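DUF871 domain-containing protein (Enterococcus faecalis, PDB 2P0O) is of unknown function but is probably a 6-phospho-N-acetylmuramidase, with an N-terminal TIM barrel. Local coordinates at residues 159-164 against 211-216. Numbering follows the deposited sequence.
Sequences FFNEKN and MADPYV. With NA (sodium ion), chain C.
Phe160 and Val216 supply the apolar part of this contact: the two side chains cross at about a right angle, and ring atom CZ of Phe160 lies 3.8 Å from CG2 of Val216. The same methyl group also borders the amide of Asn164, whose ND2 sits over the centre of the Phe160 ring, 3.1 Å above its plane. Alongside, CB of Asn164 packs 3.8 Å from CB of Tyr215.

No direct hydrogen bond joins residues 159-164 to residues 211-216; water does the polar work. One molecule donates to Asn161 OD1 and to Asp213 OD2 (2.8 Å) and accepts from Asn164 ND2. A second bridges the same Asn161 oxygen and Asp213 OD1. The amide and carboxylate planes lie 25° apart. The OD1 of Asn164 instead bonds His145.

Within the turn, Asp213 OD2 also accepts from Tyr215 N at 2.8 Å, from the anti side and 33° out of the carboxylate plane, forming an Asx turn; CG anti to the Asp213 N (chi1 -175°) carries the carboxylate to the waters. Sodium is held by the carbonyl oxygens of Met211, Asp213 (2.3 Å) and Val216. Asp213 thus binds the ion through its backbone while its carboxylate, through water, links one of the barrel's outer helices, 157-169, to the loop leading into strand 218-221.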
# COMPACT_ATOMS: atom_id res chain seq x y z
N PHE A 159 17.82 -0.31 7.10
CA PHE A 159 17.63 -1.50 7.91
C PHE A 159 16.60 -2.42 7.26
O PHE A 159 16.79 -3.63 7.19
CB PHE A 159 17.16 -1.10 9.32
CG PHE A 159 16.58 -2.25 10.14
CD1 PHE A 159 15.24 -2.61 10.02
CD2 PHE A 159 17.39 -2.94 11.04
CE1 PHE A 159 14.69 -3.67 10.80
CE2 PHE A 159 16.87 -3.99 11.82
CZ PHE A 159 15.52 -4.36 11.70
N PHE A 160 15.50 -1.83 6.80
CA PHE A 160 14.44 -2.54 6.11
C PHE A 160 14.99 -3.24 4.87
O PHE A 160 14.76 -4.44 4.70
CB PHE A 160 13.36 -1.52 5.77
CG PHE A 160 12.16 -2.05 4.98
CD1 PHE A 160 11.13 -2.74 5.61
CD2 PHE A 160 12.03 -1.74 3.62
CE1 PHE A 160 9.99 -3.15 4.92
CE2 PHE A 160 10.89 -2.16 2.91
CZ PHE A 160 9.87 -2.86 3.56
N ASN A 161 15.73 -2.51 4.03
CA ASN A 161 16.27 -3.06 2.80
C ASN A 161 17.28 -4.16 3.12
O ASN A 161 17.28 -5.22 2.49
CB ASN A 161 16.98 -1.99 1.98
CG ASN A 161 16.02 -1.11 1.23
OD1 ASN A 161 14.81 -1.37 1.18
ND2 ASN A 161 16.55 -0.07 0.60
N GLU A 162 18.10 -3.88 4.12
CA GLU A 162 19.11 -4.81 4.60
C GLU A 162 18.47 -6.10 5.07
O GLU A 162 18.91 -7.19 4.69
CB GLU A 162 19.88 -4.16 5.74
CG GLU A 162 21.15 -4.84 6.15
CD GLU A 162 21.93 -4.05 7.22
OE1 GLU A 162 21.42 -3.84 8.36
OE2 GLU A 162 23.07 -3.63 6.92
N LYS A 163 17.42 -5.98 5.88
CA LYS A 163 16.72 -7.12 6.45
C LYS A 163 16.06 -7.94 5.35
O LYS A 163 16.20 -9.15 5.30
CB LYS A 163 15.70 -6.63 7.48
CG LYS A 163 14.96 -7.70 8.28
CD LYS A 163 15.89 -8.60 9.09
CE LYS A 163 16.32 -7.96 10.39
NZ LYS A 163 17.30 -8.87 11.03
N ASN A 164 15.34 -7.26 4.46
CA ASN A 164 14.58 -7.93 3.42
C ASN A 164 15.46 -8.74 2.46
O ASN A 164 15.10 -9.86 2.07
CB ASN A 164 13.69 -6.93 2.67
CG ASN A 164 12.63 -6.29 3.57
OD1 ASN A 164 12.33 -6.78 4.67
ND2 ASN A 164 12.07 -5.18 3.10
N MSE A 211 5.61 -2.11 -3.12
CA MSE A 211 5.37 -3.24 -3.99
C MSE A 211 6.40 -3.28 -5.13
O MSE A 211 6.79 -4.36 -5.58
CB MSE A 211 3.94 -3.18 -4.54
CG MSE A 211 3.45 -4.54 -5.15
SE MSE A 211 3.28 -5.95 -3.74
CE MSE A 211 4.33 -7.26 -4.72
N ALA A 212 6.85 -2.11 -5.58
CA ALA A 212 7.86 -2.07 -6.65
C ALA A 212 9.22 -2.53 -6.14
O ALA A 212 10.10 -2.88 -6.92
CB ALA A 212 7.96 -0.67 -7.26
N ASP A 213 9.40 -2.55 -4.83
CA ASP A 213 10.72 -2.95 -4.30
C ASP A 213 10.93 -4.45 -4.57
O ASP A 213 10.05 -5.26 -4.28
CB ASP A 213 10.82 -2.64 -2.82
CG ASP A 213 12.20 -2.93 -2.28
OD1 ASP A 213 13.01 -1.97 -2.19
OD2 ASP A 213 12.49 -4.10 -1.97
N PRO A 214 12.08 -4.82 -5.17
CA PRO A 214 12.29 -6.22 -5.55
C PRO A 214 12.36 -7.19 -4.36
O PRO A 214 12.29 -8.40 -4.55
CB PRO A 214 13.61 -6.19 -6.32
CG PRO A 214 14.30 -4.95 -5.86
CD PRO A 214 13.23 -3.96 -5.54
N TYR A 215 12.47 -6.65 -3.15
CA TYR A 215 12.57 -7.50 -1.96
C TYR A 215 11.33 -7.52 -1.06
O TYR A 215 11.39 -8.07 0.04
CB TYR A 215 13.80 -7.12 -1.14
CG TYR A 215 15.06 -7.26 -1.95
CD1 TYR A 215 15.58 -8.53 -2.23
CD2 TYR A 215 15.71 -6.15 -2.48
CE1 TYR A 215 16.74 -8.68 -3.00
CE2 TYR A 215 16.87 -6.28 -3.25
CZ TYR A 215 17.37 -7.55 -3.50
OH TYR A 215 18.52 -7.68 -4.26
N VAL A 216 10.23 -6.92 -1.51
CA VAL A 216 8.97 -6.96 -0.78
C VAL A 216 8.00 -7.79 -1.61
O VAL A 216 7.87 -7.59 -2.83
CB VAL A 216 8.39 -5.54 -0.57
CG1 VAL A 216 7.01 -5.60 0.14
CG2 VAL A 216 9.39 -4.66 0.20
NA NA C . 8.11 -6.24 -4.91
O HOH W 1 13.46 -3.93 0.63
O HOH W 2 12.69 -0.18 0.06